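Local atomic coordinates of split-soret cytochrome C (Desulfovibrio desulfuricans, PDB entry 1H21), a protein that carries two heme c groups and an iron-sulfur cluster, probably [2Fe-2S], per subunit of a homodimer and may take part in electron transport for sulfate reduction. Residues E28-K40 / Q166-A178. Residues are numbered along the deposited sequence; the frame is centred on the assembly and turned at random.
Sequences ECAQVAYDGYWYK and QRSERCGRLTADA. Unlike the reference sequence in segment 166-178: Cys171 (reference Ala).
With CG anti to the backbone N in both Tyr34 and Tyr37 (chi1 168° in Tyr37), the two rings, one helical turn apart, extend across to helix 165-192 and enter adjacent holes on it. Tyr37 sits among Ser168, Cys171, Gly172 and Thr175, and its ring lies flat on the backbone: Gly172 CA is 3.5 Å from the ring centroid and 11° off the normal, a CH-pi contact. Gly172 has no side chain to keep the ring off; a CB at its position would come within 3.0 Å of Tyr37 CD2. Tyr37 OH ends 3.0 Å from Ser168 O. Tyr34, the second knob, fits among Glu169, Gly172, Arg173 and Ala176 and donates from OH to the syn lone pair of Glu169 OE2 (2.8 Å). Arg173 NE, in a salt bridge, takes the anti lone pair of Glu169 OE2 at 2.9 Å, nearly in the guanidinium plane, and the two donors hold that oxygen from different sides; Gln131 N also bonds to Tyr34 OH, and Val133 N to Glu169 OE1.

These knobs-into-holes contacts belong to a near-antiparallel helix pair in a subunit built of helices and loops, without strands; the axes of the two segments approach to 7.5 Å, their directions 148° apart. Small residues allow the backbones to close in around Ala30 and Ala176, whose CA atoms are 4.0 Å apart. Cys171, inferred to be a cluster ligand with Cys44, Cys86 and Cys147, places its backbone carbonyl carbon over the same face of Tyr37 as Gly172. One turn on, Thr175 OG1 bonds to Cys171 O (3.0 Å), while its CG2 packs against Ala33 CB.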
ATOM      1  N   GLU A  28      12.012  -3.530  21.871  1.00 41.69           N
ATOM      2  CA  GLU A  28      13.043  -4.060  20.988  1.00 41.83           C
ATOM      3  C   GLU A  28      12.627  -3.766  19.531  1.00 43.43           C
ATOM      4  O   GLU A  28      13.429  -3.290  18.709  1.00 44.17           O
ATOM      5  CB  GLU A  28      13.226  -5.573  21.195  1.00 40.51           C
ATOM      6  CG  GLU A  28      14.434  -6.134  20.417  1.00 43.09           C
ATOM      7  CD  GLU A  28      14.515  -7.669  20.366  1.00 43.85           C
ATOM      8  OE1 GLU A  28      13.510  -8.384  20.654  1.00 43.78           O
ATOM      9  OE2 GLU A  28      15.612  -8.165  19.993  1.00 41.53           O
ATOM     10  N   CYS A  29      11.353  -4.005  19.237  1.00 41.80           N
ATOM     11  CA  CYS A  29      10.814  -3.771  17.908  1.00 39.63           C
ATOM     12  C   CYS A  29      10.922  -2.331  17.437  1.00 38.30           C
ATOM     13  O   CYS A  29      11.386  -2.078  16.321  1.00 39.26           O
ATOM     14  CB  CYS A  29       9.374  -4.233  17.853  1.00 40.08           C
ATOM     15  SG  CYS A  29       9.328  -5.995  17.798  1.00 45.80           S
ATOM     16  N   ALA A  30      10.501  -1.396  18.278  1.00 34.66           N
ATOM     17  CA  ALA A  30      10.549   0.016  17.933  1.00 36.44           C
ATOM     18  C   ALA A  30      11.975   0.372  17.510  1.00 38.71           C
ATOM     19  O   ALA A  30      12.236   0.986  16.456  1.00 39.43           O
ATOM     20  CB  ALA A  30      10.124   0.853  19.157  1.00 30.98           C
ATOM     21  N   GLN A  31      12.900  -0.147  18.301  1.00 42.49           N
ATOM     22  CA  GLN A  31      14.324   0.065  18.133  1.00 42.76           C
ATOM     23  C   GLN A  31      14.892  -0.464  16.816  1.00 41.00           C
ATOM     24  O   GLN A  31      15.514   0.278  16.041  1.00 40.53           O
ATOM     25  CB  GLN A  31      15.004  -0.604  19.301  1.00 48.28           C
ATOM     26  CG  GLN A  31      16.474  -0.588  19.219  1.00 59.04           C
ATOM     27  CD  GLN A  31      17.067   0.613  19.859  1.00 66.52           C
ATOM     28  OE1 GLN A  31      16.464   1.266  20.721  1.00 74.69           O
ATOM     29  NE2 GLN A  31      18.283   0.898  19.479  1.00 69.09           N
ATOM     30  N   VAL A  32      14.708  -1.760  16.586  1.00 39.31           N
ATOM     31  CA  VAL A  32      15.196  -2.402  15.362  1.00 40.26           C
ATOM     32  C   VAL A  32      14.544  -1.787  14.101  1.00 39.58           C
ATOM     33  O   VAL A  32      15.201  -1.642  13.064  1.00 36.54           O
ATOM     34  CB  VAL A  32      14.955  -3.935  15.416  1.00 36.83           C
ATOM     35  CG1 VAL A  32      15.513  -4.610  14.169  1.00 36.65           C
ATOM     36  CG2 VAL A  32      15.601  -4.503  16.662  1.00 35.17           C
ATOM     37  N   ALA A  33      13.261  -1.423  14.208  1.00 39.06           N
ATOM     38  CA  ALA A  33      12.516  -0.796  13.107  1.00 35.62           C
ATOM     39  C   ALA A  33      13.195   0.504  12.744  1.00 36.15           C
ATOM     40  O   ALA A  33      13.452   0.755  11.566  1.00 35.42           O
ATOM     41  CB  ALA A  33      11.051  -0.535  13.498  1.00 30.63           C
ATOM     42  N   TYR A  34      13.503   1.314  13.759  1.00 37.14           N
ATOM     43  CA  TYR A  34      14.181   2.593  13.549  1.00 37.98           C
ATOM     44  C   TYR A  34      15.539   2.365  12.865  1.00 41.38           C
ATOM     45  O   TYR A  34      15.908   3.086  11.929  1.00 42.89           O
ATOM     46  CB  TYR A  34      14.357   3.324  14.882  1.00 35.78           C
ATOM     47  CG  TYR A  34      15.159   4.618  14.803  1.00 37.80           C
ATOM     48  CD1 TYR A  34      14.531   5.847  14.627  1.00 37.28           C
ATOM     49  CD2 TYR A  34      16.553   4.604  14.876  1.00 37.78           C
ATOM     50  CE1 TYR A  34      15.271   7.027  14.522  1.00 35.41           C
ATOM     51  CE2 TYR A  34      17.291   5.765  14.766  1.00 35.55           C
ATOM     52  CZ  TYR A  34      16.646   6.974  14.586  1.00 34.56           C
ATOM     53  OH  TYR A  34      17.393   8.115  14.431  1.00 38.36           O
ATOM     54  N   ASP A  35      16.267   1.346  13.311  1.00 45.73           N
ATOM     55  CA  ASP A  35      17.576   1.025  12.728  1.00 48.21           C
ATOM     56  C   ASP A  35      17.409   0.495  11.307  1.00 45.12           C
ATOM     57  O   ASP A  35      18.128   0.884  10.377  1.00 45.47           O
ATOM     58  CB  ASP A  35      18.313  -0.021  13.585  1.00 51.44           C
ATOM     59  CG  ASP A  35      18.742   0.523  14.951  1.00 55.61           C
ATOM     60  OD1 ASP A  35      18.673   1.758  15.177  1.00 59.10           O
ATOM     61  OD2 ASP A  35      19.158  -0.293  15.810  1.00 56.39           O
ATOM     62  N   GLY A  36      16.425  -0.378  11.147  1.00 43.27           N
ATOM     63  CA  GLY A  36      16.152  -0.967   9.855  1.00 41.71           C
ATOM     64  C   GLY A  36      15.844   0.084   8.815  1.00 40.81           C
ATOM     65  O   GLY A  36      16.289  -0.038   7.672  1.00 38.34           O
ATOM     66  N   TYR A  37      15.149   1.145   9.241  1.00 37.82           N
ATOM     67  CA  TYR A  37      14.748   2.247   8.368  1.00 34.22           C
ATOM     68  C   TYR A  37      15.939   2.861   7.622  1.00 37.95           C
ATOM     69  O   TYR A  37      15.857   3.143   6.405  1.00 40.30           O
ATOM     70  CB  TYR A  37      13.988   3.318   9.186  1.00 35.47           C
ATOM     71  CG  TYR A  37      13.771   4.652   8.468  1.00 39.59           C
ATOM     72  CD1 TYR A  37      12.657   4.865   7.644  1.00 40.84           C
ATOM     73  CD2 TYR A  37      14.725   5.680   8.555  1.00 37.10           C
ATOM     74  CE1 TYR A  37      12.509   6.067   6.913  1.00 38.58           C
ATOM     75  CE2 TYR A  37      14.587   6.865   7.837  1.00 36.06           C
ATOM     76  CZ  TYR A  37      13.487   7.054   7.017  1.00 36.76           C
ATOM     77  OH  TYR A  37      13.393   8.217   6.285  1.00 32.93           O
ATOM     78  N   TRP A  38      17.045   3.055   8.338  1.00 36.83           N
ATOM     79  CA  TRP A  38      18.234   3.646   7.747  1.00 34.01           C
ATOM     80  C   TRP A  38      19.069   2.643   6.953  1.00 34.16           C
ATOM     81  O   TRP A  38      19.726   3.012   5.989  1.00 35.88           O
ATOM     82  CB  TRP A  38      19.093   4.278   8.836  1.00 34.19           C
ATOM     83  CG  TRP A  38      18.361   5.232   9.697  1.00 32.08           C
ATOM     84  CD1 TRP A  38      17.803   4.965  10.903  1.00 30.12           C
ATOM     85  CD2 TRP A  38      18.097   6.614   9.423  1.00 32.45           C
ATOM     86  NE1 TRP A  38      17.199   6.094  11.406  1.00 32.80           N
ATOM     87  CE2 TRP A  38      17.365   7.123  10.516  1.00 31.68           C
ATOM     88  CE3 TRP A  38      18.398   7.471   8.357  1.00 36.89           C
ATOM     89  CZ2 TRP A  38      16.924   8.456  10.577  1.00 34.29           C
ATOM     90  CZ3 TRP A  38      17.953   8.807   8.415  1.00 37.01           C
ATOM     91  CH2 TRP A  38      17.224   9.276   9.519  1.00 34.52           C
ATOM     92  N   TYR A  39      19.039   1.376   7.343  1.00 34.63           N
ATOM     93  CA  TYR A  39      19.829   0.344   6.669  1.00 35.66           C
ATOM     94  C   TYR A  39      19.726   0.336   5.147  1.00 35.35           C
ATOM     95  O   TYR A  39      18.660   0.087   4.582  1.00 36.72           O
ATOM     96  CB  TYR A  39      19.481  -1.033   7.225  1.00 37.31           C
ATOM     97  CG  TYR A  39      20.309  -2.148   6.633  1.00 39.69           C
ATOM     98  CD1 TYR A  39      21.637  -2.337   7.012  1.00 42.21           C
ATOM     99  CD2 TYR A  39      19.761  -3.013   5.692  1.00 43.28           C
ATOM    100  CE1 TYR A  39      22.406  -3.369   6.460  1.00 43.68           C
ATOM    101  CE2 TYR A  39      20.510  -4.041   5.136  1.00 45.89           C
ATOM    102  CZ  TYR A  39      21.829  -4.213   5.520  1.00 47.21           C
ATOM    103  OH  TYR A  39      22.557  -5.224   4.934  1.00 50.65           O
ATOM    104  N   LYS A  40      20.837   0.639   4.486  1.00 36.34           N
ATOM    105  CA  LYS A  40      20.887   0.681   3.029  1.00 36.36           C
ATOM    106  C   LYS A  40      19.793   1.599   2.443  1.00 38.50           C
ATOM    107  O   LYS A  40      19.491   1.567   1.231  1.00 38.59           O
ATOM    108  CB  LYS A  40      20.774  -0.736   2.468  1.00 35.39           C
ATOM    109  CG  LYS A  40      21.963  -1.639   2.765  1.00 34.08           C
ATOM    110  CD  LYS A  40      21.790  -2.929   1.999  1.00 37.84           C
ATOM    111  CE  LYS A  40      23.009  -3.831   2.106  1.00 43.90           C
ATOM    112  NZ  LYS A  40      22.823  -5.066   1.257  1.00 42.63           N
ATOM    113  N   GLN A 166      15.173  16.514   8.875  1.00 47.71           N
ATOM    114  CA  GLN A 166      14.167  16.380   9.905  1.00 46.99           C
ATOM    115  C   GLN A 166      13.030  15.480   9.513  1.00 44.75           C
ATOM    116  O   GLN A 166      12.620  14.642  10.296  1.00 45.96           O
ATOM    117  CB  GLN A 166      13.595  17.748  10.270  1.00 49.90           C
ATOM    118  CG  GLN A 166      14.424  18.588  11.208  1.00 50.98           C
ATOM    119  CD  GLN A 166      14.211  20.030  10.926  1.00 53.84           C
ATOM    120  OE1 GLN A 166      14.662  20.531   9.888  1.00 57.89           O
ATOM    121  NE2 GLN A 166      13.458  20.706  11.785  1.00 56.39           N
ATOM    122  N   ARG A 167      12.503  15.646   8.308  1.00 43.73           N
ATOM    123  CA  ARG A 167      11.374  14.815   7.938  1.00 43.97           C
ATOM    124  C   ARG A 167      11.781  13.368   7.689  1.00 43.08           C
ATOM    125  O   ARG A 167      10.975  12.449   7.882  1.00 46.23           O
ATOM    126  CB  ARG A 167      10.512  15.446   6.828  1.00 39.89           C
ATOM    127  CG  ARG A 167      10.870  15.093   5.428  1.00 45.82           C
ATOM    128  CD  ARG A 167      10.115  13.873   4.906  1.00 41.66           C
ATOM    129  NE  ARG A 167      11.029  13.102   4.066  1.00 44.36           N
ATOM    130  CZ  ARG A 167      11.101  11.775   4.041  1.00 48.33           C
ATOM    131  NH1 ARG A 167      10.282  11.040   4.794  1.00 52.73           N
ATOM    132  NH2 ARG A 167      12.087  11.193   3.379  1.00 49.64           N
ATOM    133  N   SER A 168      13.031  13.148   7.293  1.00 39.52           N
ATOM    134  CA  SER A 168      13.493  11.787   7.100  1.00 39.83           C
ATOM    135  C   SER A 168      13.769  11.201   8.499  1.00 41.80           C
ATOM    136  O   SER A 168      13.672   9.996   8.703  1.00 41.27           O
ATOM    137  CB  SER A 168      14.736  11.740   6.220  1.00 41.91           C
ATOM    138  OG  SER A 168      15.883  12.180   6.911  1.00 53.31           O
ATOM    139  N   GLU A 169      14.109  12.064   9.459  1.00 41.56           N
ATOM    140  CA  GLU A 169      14.332  11.625  10.833  1.00 38.75           C
ATOM    141  C   GLU A 169      12.946  11.278  11.362  1.00 37.23           C
ATOM    142  O   GLU A 169      12.742  10.232  11.969  1.00 40.08           O
ATOM    143  CB  GLU A 169      14.950  12.751  11.669  1.00 35.50           C
ATOM    144  CG  GLU A 169      15.163  12.415  13.153  1.00 35.43           C
ATOM    145  CD  GLU A 169      16.168  11.290  13.401  1.00 34.73           C
ATOM    146  OE1 GLU A 169      17.218  11.243  12.735  1.00 29.22           O
ATOM    147  OE2 GLU A 169      15.916  10.462  14.305  1.00 36.55           O
ATOM    148  N   ARG A 170      11.978  12.142  11.080  1.00 36.25           N
ATOM    149  CA  ARG A 170      10.596  11.935  11.501  1.00 34.66           C
ATOM    150  C   ARG A 170      10.039  10.609  10.993  1.00 36.69           C
ATOM    151  O   ARG A 170       9.474   9.841  11.775  1.00 40.35           O
ATOM    152  CB  ARG A 170       9.692  13.064  10.995  1.00 31.51           C
ATOM    153  CG  ARG A 170       8.203  12.847  11.277  1.00 32.16           C
ATOM    154  CD  ARG A 170       7.365  13.554  10.237  1.00 35.53           C
ATOM    155  NE  ARG A 170       5.923  13.379  10.398  1.00 33.95           N
ATOM    156  CZ  ARG A 170       5.159  12.711   9.534  1.00 38.53           C
ATOM    157  NH1 ARG A 170       5.702  12.139   8.456  1.00 42.65           N
ATOM    158  NH2 ARG A 170       3.844  12.650   9.721  1.00 37.54           N
ATOM    159  N   CYS A 171      10.172  10.341   9.693  1.00 35.75           N
ATOM    160  CA  CYS A 171       9.634   9.096   9.159  1.00 37.39           C
ATOM    161  C   CYS A 171      10.331   7.891   9.774  1.00 34.40           C
ATOM    162  O   CYS A 171       9.686   6.874  10.054  1.00 33.18           O
ATOM    163  CB  CYS A 171       9.593   9.079   7.611  1.00 40.16           C
ATOM    164  SG  CYS A 171       8.163  10.054   6.877  1.00 45.95           S
ATOM    165  N   GLY A 172      11.595   8.074  10.141  1.00 34.37           N
ATOM    166  CA  GLY A 172      12.362   7.004  10.763  1.00 34.93           C
ATOM    167  C   GLY A 172      11.808   6.661  12.134  1.00 39.06           C
ATOM    168  O   GLY A 172      11.730   5.484  12.505  1.00 42.96           O
ATOM    169  N   ARG A 173      11.407   7.683  12.888  1.00 37.23           N
ATOM    170  CA  ARG A 173      10.851   7.481  14.217  1.00 35.21           C
ATOM    171  C   ARG A 173       9.444   6.923  14.120  1.00 34.98           C
ATOM    172  O   ARG A 173       9.059   6.076  14.927  1.00 39.56           O
ATOM    173  CB  ARG A 173      10.859   8.790  15.007  1.00 39.07           C
ATOM    174  CG  ARG A 173      12.269   9.385  15.147  1.00 43.16           C
ATOM    175  CD  ARG A 173      12.315  10.698  15.940  1.00 46.58           C
ATOM    176  NE  ARG A 173      13.648  11.315  15.873  1.00 50.21           N
ATOM    177  CZ  ARG A 173      14.119  12.225  16.728  1.00 50.16           C
ATOM    178  NH1 ARG A 173      13.367  12.648  17.743  1.00 42.89           N
ATOM    179  NH2 ARG A 173      15.341  12.730  16.545  1.00 46.40           N
ATOM    180  N   LEU A 174       8.686   7.371  13.121  1.00 33.19           N
ATOM    181  CA  LEU A 174       7.326   6.885  12.931  1.00 31.74           C
ATOM    182  C   LEU A 174       7.371   5.395  12.659  1.00 29.82           C
ATOM    183  O   LEU A 174       6.507   4.647  13.119  1.00 31.87           O
ATOM    184  CB  LEU A 174       6.640   7.594  11.772  1.00 35.27           C
ATOM    185  CG  LEU A 174       6.247   9.062  11.960  1.00 37.05           C
ATOM    186  CD1 LEU A 174       5.503   9.522  10.709  1.00 36.98           C
ATOM    187  CD2 LEU A 174       5.376   9.231  13.186  1.00 30.20           C
ATOM    188  N   THR A 175       8.392   4.959  11.933  1.00 28.34           N
ATOM    189  CA  THR A 175       8.546   3.532  11.653  1.00 32.66           C
ATOM    190  C   THR A 175       8.574   2.743  12.981  1.00 33.72           C
ATOM    191  O   THR A 175       7.930   1.699  13.116  1.00 33.86           O
ATOM    192  CB  THR A 175       9.829   3.257  10.850  1.00 26.97           C
ATOM    193  OG1 THR A 175       9.741   3.911   9.582  1.00 34.56           O
ATOM    194  CG2 THR A 175       9.988   1.795  10.607  1.00 25.34           C
ATOM    195  N   ALA A 176       9.254   3.319  13.974  1.00 34.71           N
ATOM    196  CA  ALA A 176       9.411   2.743  15.307  1.00 29.43           C
ATOM    197  C   ALA A 176       8.108   2.726  16.062  1.00 29.43           C
ATOM    198  O   ALA A 176       7.731   1.699  16.607  1.00 30.09           O
ATOM    199  CB  ALA A 176      10.430   3.518  16.071  1.00 33.42           C
ATOM    200  N   ASP A 177       7.405   3.850  16.070  1.00 30.42           N
ATOM    201  CA  ASP A 177       6.120   3.922  16.749  1.00 33.88           C
ATOM    202  C   ASP A 177       5.134   2.898  16.187  1.00 36.10           C
ATOM    203  O   ASP A 177       4.342   2.317  16.932  1.00 38.78           O
ATOM    204  CB  ASP A 177       5.491   5.308  16.582  1.00 38.99           C
ATOM    205  CG  ASP A 177       6.272   6.414  17.271  1.00 43.74           C
ATOM    206  OD1 ASP A 177       6.769   6.226  18.406  1.00 44.32           O
ATOM    207  OD2 ASP A 177       6.352   7.516  16.693  1.00 48.19           O
ATOM    208  N   ALA A 178       5.143   2.728  14.865  1.00 35.78           N
ATOM    209  CA  ALA A 178       4.236   1.789  14.203  1.00 33.21           C
ATOM    210  C   ALA A 178       4.645   0.353  14.505  1.00 32.21           C
ATOM    211  O   ALA A 178       3.790  -0.526  14.674  1.00 29.60           O
ATOM    212  CB  ALA A 178       4.234   2.032  12.723  1.00 37.78           C
TER